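Antigen 43 (Escherichia coli, PDB 4KH3) mediates self-association of Escherichia coli cells as a surface autotransporter adhesin, clumping bacteria in a Velcro-like manner and probably aiding biofilm formation. Local coordinates at residues A[443-448]-A[463-468]; A[450-455]-A[469-474]; A[85-90]-A[102-107]. All coordinates share one frame; numbering follows the deposited sequence.

How the contacts relate
All three contacts join neighbouring coils of one long parallel beta-helix, in which segments of successive turns pair side by side. Contact 3 (85-90 with 102-107) comes first along the chain and closes well before contacts 1 and 2 open. Those two are interleaved: strands 443-446 and 451-455 follow each other in one coil, strands 463-466 and 469-474 in the next, so the same coils meet on two faces. Their centres are about 10 Å apart, and Val464 packs against Leu471. Contact 3 lies on the opposite side of the chain's centre, its centre about 74 Å from that of contact 1, consistent with a long rod built by repeating the same coil pairing.

Contact 1: A[443-448]-A[463-468]; sequences SVEKSG and AVNLNE
Val444 and Val464 are neighbours across two parallel strands, 443-446 and 463-466, whose axes approach to 4.6 Å. The backbone bonds come first. Val444 takes the carbonyl of Ala463 with its N-H and gives its own O to Asn465 N, while Lys446 N reaches Asn465 O in a nearly straight bond (171° at the hydrogen). At the end of the strands, Lys446 O accepts from two donors just past strand 463-466, Asn467 N at 2.8 Å and Glu468 N at 3.1 Å, which ties down the bend that follows Leu466.

The apolar contacts lie on the face of the two valines. There Val464 CG1 sits 4.1 Å from Val444 CB, and the aliphatic part of Lys446 runs alongside Leu466, CG to CD1. Leu466 also touches Leu471, in strand 469-474 on the next face of the coil.

Among the polar side chains, the Lys446 side-chain nitrogen has several backbone acceptors. CG stands opposite the backbone N (chi1 171°), and further bends at chi2 and chi4 bring NZ round to the carbonyls just past the strand ends. NZ bonds Glu468 O at 3.0 Å and Ser447 O at 2.7 Å, approaching both from above the carbonyl planes, and Gly450 O is a further acceptor. Backbone oxygens thus satisfy a buried amine. On the other face, Glu445 and Asn465 lie side by side, their flat ends 37° apart; Asn465 ND2 makes a weak bond to Glu445 OE2, 2.9 Å away, and Glu445 OE2 also takes a weak bond from Ser443 OG of its own strand.

Strand 423-426 flanks one side and 477-484 the other, in-register parallel pairing of successive coils that is the hallmark of the beta-helix of autotransporter passenger domains.

Contact 2: A[450-455]-A[469-474]; sequences GTLTVS and GTLTLN
Leu471 CD1 nests against the side of Leu452, 3.7 Å from Leu452 CG, with Leu452 CB and CD2 also in touch and Leu452 O bordering the methyl at 3.4 Å. The same methyl reaches more distantly toward Val454 CG2, so it settles in the dip between the two residues of the neighbouring strand. One step on, Leu473 repeats the fit with another branch, pressing CD2 onto Val454 CB at 3.7 Å. Leu471 swings its CG opposite the backbone N (chi1 173°), whereas Leu473 keeps CG beside it (chi1 -53°), yet each delivers a methyl to the adjoining coil.

The other face is a row of threonines. Thr451 and Thr470 share one rotamer and therefore lie alongside like copies, methyl against methyl at 3.7 Å between Thr451 CG2 and Thr470 CG2, while Thr451 OG1 leans on Thr470 CB at 3.4 Å. Thr451 CG2 also borders Thr472 OG1. At the end of the row Ser455 meets Asn474, whose OD1 is held by Thr493 of the following coil.

Five backbone bonds, from Thr470 N to Gly450 O through to Asn474 N to Val454 O, lock this register. Leucines and valine inside, threonines outside: stacks of similar side chains, apolar on one face and polar on the other, on parallel strands flanked by 431-434 and 488-493, are characteristic of a parallel beta-helix.

Contact 3: A[85-90]-A[102-107]; sequences IRDGGG and LDNRGE
Arg105 lays its guanidinium by the turn of the preceding coil, with Gly88 N over one face and Asp87 O approaching obliquely. A bend at chi3 (-66°) turns the chain back to reach that position. A water bridges the guanidinium and Asp87 O, accepting from Arg105 NH2 and donating to Asp87 O, each at 2.9 Å. The Asp87 carboxylate may also feel the arginine's charge: OD1 is 4.5 Å from Arg105 NH2, but well out of the guanidinium plane, so no N-H is aimed at it.

Asp87 and Asn104 form the second pair of flat groups. They point the same way, carboxylate and amide only 10° apart, and the side chains come closest at Asp87 OD1 to Asn104 CB, 3.5 Å. Within its own turn Asp87 OD2 receives a weak bond, part of a salt bridge, from Arg86 NH1.

Each segment contains a type I' turn, Arg86 to Gly89 and Asp103 to Gly106, closed by its own backbone bond. Between the segments, Asp103 N donates to Ile85 O at 3.1 Å and Glu107 N to Gly89 O at 2.9 Å, fastening the stack where the chain enters and leaves it. Close CA-H...O contacts fill in between, such as Gly88 CA to Arg105 O. The backbones come near at the glycines: Gly106 CA lies against Ile85 O, 3.5 Å away in another such contact.

Toward the interior, Ile85 CD1 and Leu102 CD2 pack side by side at 3.6 Å. The next coil continues the pile, Asp103 OD1 bonding Asn122 ND2 and Asn104 touching Gln123. Tight turns stacked over one another, each between two short strands, mark the corner of a parallel beta-helix.

Contact 1: A[443-448]-A[463-468]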
loop_
_atom_site.group_PDB
_atom_site.type_symbol
_atom_site.label_atom_id
_atom_site.label_comp_id
_atom_site.label_asym_id
_atom_site.label_seq_id
_atom_site.Cartn_x
_atom_site.Cartn_y
_atom_site.Cartn_z
ATOM N N SER A 443 -44.527 -3.121 -7.372
ATOM C CA SER A 443 -44.421 -3.003 -8.816
ATOM C C SER A 443 -43.039 -2.503 -9.235
ATOM O O SER A 443 -42.372 -1.780 -8.485
ATOM C CB SER A 443 -45.522 -2.088 -9.361
ATOM O OG SER A 443 -45.367 -0.762 -8.887
ATOM N N VAL A 444 -42.613 -2.905 -10.431
ATOM C CA VAL A 444 -41.385 -2.397 -11.033
ATOM C C VAL A 444 -41.721 -1.357 -12.106
ATOM O O VAL A 444 -42.628 -1.572 -12.915
ATOM C CB VAL A 444 -40.571 -3.524 -11.676
ATOM C CG1 VAL A 444 -39.183 -3.018 -12.049
ATOM C CG2 VAL A 444 -40.486 -4.734 -10.745
ATOM N N GLU A 445 -41.010 -0.230 -12.103
ATOM C CA GLU A 445 -41.195 0.809 -13.119
ATOM C C GLU A 445 -39.934 0.908 -13.970
ATOM O O GLU A 445 -38.829 1.032 -13.433
ATOM C CB GLU A 445 -41.439 2.174 -12.477
ATOM C CG GLU A 445 -42.365 2.167 -11.277
ATOM C CD GLU A 445 -43.820 2.327 -11.657
ATOM O OE1 GLU A 445 -44.099 3.028 -12.661
ATOM O OE2 GLU A 445 -44.681 1.752 -10.950
ATOM N N LYS A 446 -40.091 0.856 -15.290
ATOM C CA LYS A 446 -38.947 0.990 -16.185
ATOM C C LYS A 446 -39.125 2.156 -17.151
ATOM O O LYS A 446 -40.030 2.163 -17.987
ATOM C CB LYS A 446 -38.686 -0.308 -16.952
ATOM C CG LYS A 446 -37.642 -0.172 -18.059
ATOM C CD LYS A 446 -36.296 0.305 -17.523
ATOM C CE LYS A 446 -35.240 0.415 -18.636
ATOM N NZ LYS A 446 -35.407 1.628 -19.500
ATOM N N SER A 447 -38.256 3.146 -17.019
ATOM C CA SER A 447 -38.256 4.290 -17.911
ATOM C C SER A 447 -36.828 4.581 -18.339
ATOM O O SER A 447 -35.900 3.844 -17.983
ATOM C CB SER A 447 -38.893 5.509 -17.237
ATOM O OG SER A 447 -38.291 5.772 -15.984
ATOM N N GLY A 448 -36.646 5.641 -19.115
ATOM C CA GLY A 448 -35.358 5.899 -19.735
ATOM C C GLY A 448 -35.047 4.896 -20.840
ATOM O O GLY A 448 -35.697 3.848 -20.956
ATOM N N ALA A 463 -47.113 -5.828 -10.860
ATOM C CA ALA A 463 -47.060 -5.295 -12.208
ATOM C C ALA A 463 -45.662 -4.798 -12.514
ATOM O O ALA A 463 -44.965 -4.307 -11.631
ATOM C CB ALA A 463 -48.063 -4.154 -12.371
ATOM N N VAL A 464 -45.257 -4.929 -13.769
ATOM C CA VAL A 464 -44.057 -4.270 -14.239
ATOM C C VAL A 464 -44.482 -3.206 -15.235
ATOM O O VAL A 464 -44.980 -3.524 -16.302
ATOM C CB VAL A 464 -43.114 -5.260 -14.921
ATOM C CG1 VAL A 464 -41.873 -4.538 -15.452
ATOM C CG2 VAL A 464 -42.727 -6.360 -13.951
ATOM N N ASN A 465 -44.318 -1.940 -14.877
ATOM C CA ASN A 465 -44.663 -0.869 -15.796
ATOM C C ASN A 465 -43.509 -0.572 -16.738
ATOM O O ASN A 465 -42.598 0.190 -16.404
ATOM C CB ASN A 465 -45.075 0.398 -15.042
ATOM C CG ASN A 465 -46.322 0.198 -14.203
ATOM O OD1 ASN A 465 -47.420 0.004 -14.731
ATOM N ND2 ASN A 465 -46.163 0.256 -12.888
ATOM N N LEU A 466 -43.549 -1.185 -17.917
ATOM C CA LEU A 466 -42.533 -0.966 -18.935
ATOM C C LEU A 466 -42.871 0.271 -19.749
ATOM O O LEU A 466 -43.601 0.188 -20.731
ATOM C CB LEU A 466 -42.440 -2.193 -19.838
ATOM C CG LEU A 466 -41.413 -2.197 -20.964
ATOM C CD1 LEU A 466 -40.080 -1.698 -20.457
ATOM C CD2 LEU A 466 -41.277 -3.600 -21.525
ATOM N N ASN A 467 -42.334 1.419 -19.341
ATOM C CA ASN A 467 -42.704 2.697 -19.950
ATOM C C ASN A 467 -41.778 3.158 -21.053
ATOM O O ASN A 467 -42.220 3.826 -21.984
ATOM C CB ASN A 467 -42.816 3.801 -18.895
ATOM C CG ASN A 467 -43.793 3.453 -17.795
ATOM O OD1 ASN A 467 -44.679 2.617 -17.981
ATOM N ND2 ASN A 467 -43.635 4.085 -16.635
ATOM N N GLU A 468 -40.494 2.819 -20.940
ATOM C CA GLU A 468 -39.503 3.192 -21.951
ATOM C C GLU A 468 -38.334 2.214 -21.945
ATOM O O GLU A 468 -38.027 1.602 -20.919
ATOM C CB GLU A 468 -39.017 4.634 -21.745
ATOM C CG GLU A 468 -38.180 5.197 -22.900
ATOM C CD GLU A 468 -38.968 5.357 -24.212
ATOM O OE1 GLU A 468 -38.321 5.422 -25.284
ATOM O OE2 GLU A 468 -40.224 5.428 -24.185
#

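Contact 2: A[450-455]-A[469-474]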
loop_
_atom_site.group_PDB
_atom_site.type_symbol
_atom_site.label_atom_id
_atom_site.label_comp_id
_atom_site.label_asym_id
_atom_site.label_seq_id
_atom_site.Cartn_x
_atom_site.Cartn_y
_atom_site.Cartn_z
ATOM N N GLY A 450 -32.450 3.011 -21.269
ATOM C CA GLY A 450 -31.568 1.923 -20.898
ATOM C C GLY A 450 -32.248 0.569 -20.871
ATOM O O GLY A 450 -33.413 0.427 -21.226
ATOM N N THR A 451 -31.508 -0.439 -20.434
ATOM C CA THR A 451 -32.028 -1.788 -20.371
ATOM C C THR A 451 -32.023 -2.304 -18.941
ATOM O O THR A 451 -30.998 -2.264 -18.264
ATOM C CB THR A 451 -31.190 -2.730 -21.237
ATOM O OG1 THR A 451 -31.243 -2.288 -22.596
ATOM C CG2 THR A 451 -31.701 -4.157 -21.135
ATOM N N LEU A 452 -33.179 -2.775 -18.486
ATOM C CA LEU A 452 -33.260 -3.495 -17.233
ATOM C C LEU A 452 -33.162 -4.967 -17.546
ATOM O O LEU A 452 -34.029 -5.520 -18.205
ATOM C CB LEU A 452 -34.577 -3.205 -16.515
ATOM C CG LEU A 452 -34.896 -4.076 -15.294
ATOM C CD1 LEU A 452 -33.764 -4.051 -14.287
ATOM C CD2 LEU A 452 -36.185 -3.607 -14.640
ATOM N N THR A 453 -32.088 -5.595 -17.092
ATOM C CA THR A 453 -31.930 -7.030 -17.233
ATOM C C THR A 453 -32.307 -7.705 -15.928
ATOM O O THR A 453 -31.815 -7.336 -14.867
ATOM C CB THR A 453 -30.466 -7.427 -17.538
ATOM O OG1 THR A 453 -30.018 -6.790 -18.740
ATOM C CG2 THR A 453 -30.336 -8.957 -17.671
ATOM N N VAL A 454 -33.184 -8.694 -16.011
ATOM C CA VAL A 454 -33.458 -9.558 -14.880
ATOM C C VAL A 454 -32.853 -10.918 -15.205
ATOM O O VAL A 454 -33.226 -11.543 -16.194
ATOM C CB VAL A 454 -34.966 -9.698 -14.644
ATOM C CG1 VAL A 454 -35.240 -10.648 -13.494
ATOM C CG2 VAL A 454 -35.581 -8.337 -14.381
ATOM N N SER A 455 -31.907 -11.373 -14.390
ATOM C CA SER A 455 -31.198 -12.613 -14.693
ATOM C C SER A 455 -31.202 -13.622 -13.548
ATOM O O SER A 455 -30.723 -13.333 -12.452
ATOM C CB SER A 455 -29.757 -12.314 -15.115
ATOM O OG SER A 455 -29.007 -13.510 -15.252
ATOM N N GLY A 469 -37.697 2.044 -23.097
ATOM C CA GLY A 469 -36.501 1.230 -23.173
ATOM C C GLY A 469 -36.763 -0.252 -23.088
ATOM O O GLY A 469 -37.878 -0.697 -23.320
ATOM N N THR A 470 -35.726 -1.011 -22.740
ATOM C CA THR A 470 -35.745 -2.466 -22.851
ATOM C C THR A 470 -35.815 -3.195 -21.509
ATOM O O THR A 470 -35.091 -2.871 -20.572
ATOM C CB THR A 470 -34.478 -2.958 -23.575
ATOM O OG1 THR A 470 -34.435 -2.395 -24.890
ATOM C CG2 THR A 470 -34.446 -4.489 -23.662
ATOM N N LEU A 471 -36.684 -4.194 -21.429
ATOM C CA LEU A 471 -36.708 -5.089 -20.289
ATOM C C LEU A 471 -36.321 -6.460 -20.784
ATOM O O LEU A 471 -36.975 -7.014 -21.669
ATOM C CB LEU A 471 -38.105 -5.138 -19.671
ATOM C CG LEU A 471 -38.283 -6.173 -18.559
ATOM C CD1 LEU A 471 -37.311 -5.904 -17.422
ATOM C CD2 LEU A 471 -39.714 -6.184 -18.048
ATOM N N THR A 472 -35.246 -7.008 -20.234
ATOM C CA THR A 472 -34.792 -8.329 -20.649
ATOM C C THR A 472 -34.931 -9.299 -19.495
ATOM O O THR A 472 -34.442 -9.048 -18.395
ATOM C CB THR A 472 -33.337 -8.300 -21.146
ATOM O OG1 THR A 472 -33.269 -7.555 -22.369
ATOM C CG2 THR A 472 -32.822 -9.707 -21.389
ATOM N N LEU A 473 -35.624 -10.401 -19.739
ATOM C CA LEU A 473 -35.846 -11.382 -18.698
ATOM C C LEU A 473 -35.101 -12.649 -19.068
ATOM O O LEU A 473 -35.581 -13.456 -19.862
ATOM C CB LEU A 473 -37.335 -11.668 -18.542
ATOM C CG LEU A 473 -38.220 -10.446 -18.325
ATOM C CD1 LEU A 473 -39.676 -10.865 -18.220
ATOM C CD2 LEU A 473 -37.800 -9.704 -17.079
ATOM N N ASN A 474 -33.916 -12.813 -18.495
ATOM C CA ASN A 474 -33.069 -13.947 -18.818
ATOM C C ASN A 474 -33.093 -14.983 -17.699
ATOM O O ASN A 474 -33.025 -14.625 -16.517
ATOM C CB ASN A 474 -31.645 -13.465 -19.108
ATOM C CG ASN A 474 -30.696 -14.601 -19.404
ATOM O OD1 ASN A 474 -30.824 -15.285 -20.419
ATOM N ND2 ASN A 474 -29.728 -14.804 -18.520
#

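Contact 3: A[85-90]-A[102-107]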
loop_
_atom_site.group_PDB
_atom_site.type_symbol
_atom_site.label_atom_id
_atom_site.label_comp_id
_atom_site.label_asym_id
_atom_site.label_seq_id
_atom_site.Cartn_x
_atom_site.Cartn_y
_atom_site.Cartn_z
ATOM N N ILE A 85 34.551 -3.644 -6.820
ATOM C CA ILE A 85 34.429 -4.949 -6.210
ATOM C C ILE A 85 33.327 -5.716 -6.913
ATOM O O ILE A 85 32.159 -5.343 -6.831
ATOM C CB ILE A 85 34.071 -4.832 -4.719
ATOM C CG1 ILE A 85 35.015 -3.842 -4.024
ATOM C CG2 ILE A 85 34.065 -6.224 -4.072
ATOM C CD1 ILE A 85 34.672 -3.545 -2.581
ATOM N N ARG A 86 33.699 -6.781 -7.612
ATOM C CA ARG A 86 32.730 -7.549 -8.386
ATOM C C ARG A 86 32.775 -9.047 -8.111
ATOM O O ARG A 86 33.676 -9.553 -7.427
ATOM C CB ARG A 86 32.908 -7.292 -9.878
ATOM C CG ARG A 86 34.316 -7.511 -10.417
ATOM C CD ARG A 86 34.334 -7.285 -11.942
ATOM N NE ARG A 86 35.666 -7.068 -12.527
ATOM C CZ ARG A 86 36.540 -8.038 -12.818
ATOM N NH1 ARG A 86 36.256 -9.317 -12.559
ATOM N NH2 ARG A 86 37.716 -7.731 -13.362
ATOM N N ASP A 87 31.754 -9.727 -8.614
ATOM C CA ASP A 87 31.706 -11.185 -8.692
ATOM C C ASP A 87 31.906 -11.894 -7.360
ATOM O O ASP A 87 32.458 -12.997 -7.310
ATOM C CB ASP A 87 32.685 -11.691 -9.747
ATOM C CG ASP A 87 32.394 -11.118 -11.120
ATOM O OD1 ASP A 87 31.217 -10.802 -11.393
ATOM O OD2 ASP A 87 33.338 -10.970 -11.923
ATOM N N GLY A 88 31.434 -11.264 -6.287
ATOM C CA GLY A 88 31.478 -11.881 -4.976
ATOM C C GLY A 88 32.754 -11.588 -4.217
ATOM O O GLY A 88 32.918 -12.055 -3.090
ATOM N N GLY A 89 33.657 -10.810 -4.822
ATOM C CA GLY A 89 34.802 -10.286 -4.098
ATOM C C GLY A 89 34.338 -9.442 -2.920
ATOM O O GLY A 89 33.147 -9.124 -2.797
ATOM N N GLY A 90 35.263 -9.070 -2.041
ATOM C CA GLY A 90 34.878 -8.346 -0.852
ATOM C C GLY A 90 35.924 -7.371 -0.357
ATOM O O GLY A 90 37.122 -7.569 -0.565
ATOM N N LEU A 102 30.073 -1.596 -6.014
ATOM C CA LEU A 102 29.815 -3.018 -5.879
ATOM C C LEU A 102 28.934 -3.460 -7.037
ATOM O O LEU A 102 27.829 -2.942 -7.220
ATOM C CB LEU A 102 29.109 -3.310 -4.555
ATOM C CG LEU A 102 29.719 -2.750 -3.266
ATOM C CD1 LEU A 102 28.860 -3.144 -2.070
ATOM C CD2 LEU A 102 31.141 -3.220 -3.070
ATOM N N ASP A 103 29.440 -4.384 -7.847
ATOM C CA ASP A 103 28.641 -4.979 -8.915
ATOM C C ASP A 103 28.632 -6.495 -8.720
ATOM O O ASP A 103 29.536 -7.050 -8.088
ATOM C CB ASP A 103 29.191 -4.629 -10.307
ATOM C CG ASP A 103 29.690 -3.179 -10.416
ATOM O OD1 ASP A 103 28.873 -2.233 -10.522
ATOM O OD2 ASP A 103 30.922 -2.990 -10.430
ATOM N N ASN A 104 27.603 -7.152 -9.246
ATOM C CA ASN A 104 27.528 -8.613 -9.271
ATOM C C ASN A 104 27.949 -9.342 -8.008
ATOM O O ASN A 104 28.862 -10.184 -8.043
ATOM C CB ASN A 104 28.318 -9.162 -10.455
ATOM C CG ASN A 104 27.687 -8.804 -11.782
ATOM O OD1 ASN A 104 26.472 -8.602 -11.871
ATOM N ND2 ASN A 104 28.506 -8.729 -12.823
ATOM N N ARG A 105 27.281 -9.006 -6.909
ATOM C CA ARG A 105 27.473 -9.665 -5.616
ATOM C C ARG A 105 28.769 -9.274 -4.915
ATOM O O ARG A 105 29.163 -9.908 -3.946
ATOM C CB ARG A 105 27.360 -11.189 -5.746
ATOM C CG ARG A 105 26.144 -11.643 -6.543
ATOM C CD ARG A 105 26.273 -13.082 -6.990
ATOM N NE ARG A 105 27.355 -13.263 -7.959
ATOM C CZ ARG A 105 28.546 -13.773 -7.655
ATOM N NH1 ARG A 105 28.812 -14.157 -6.404
ATOM N NH2 ARG A 105 29.474 -13.896 -8.599
ATOM N N GLY A 106 29.430 -8.234 -5.414
ATOM C CA GLY A 106 30.554 -7.639 -4.714
ATOM C C GLY A 106 30.087 -7.166 -3.351
ATOM O O GLY A 106 28.970 -6.677 -3.206
ATOM N N GLU A 107 30.937 -7.333 -2.345
ATOM C CA GLU A 107 30.551 -7.042 -0.986
ATOM C C GLU A 107 31.478 -6.056 -0.313
ATOM O O GLU A 107 32.680 -6.008 -0.590
ATOM C CB GLU A 107 30.532 -8.324 -0.153
ATOM C CG GLU A 107 29.551 -9.346 -0.624
ATOM C CD GLU A 107 29.382 -10.461 0.373
ATOM O OE1 GLU A 107 28.721 -10.242 1.406
ATOM O OE2 GLU A 107 29.921 -11.561 0.133
HETATM O O HOH W 1 31.637 -15.685 -7.871
#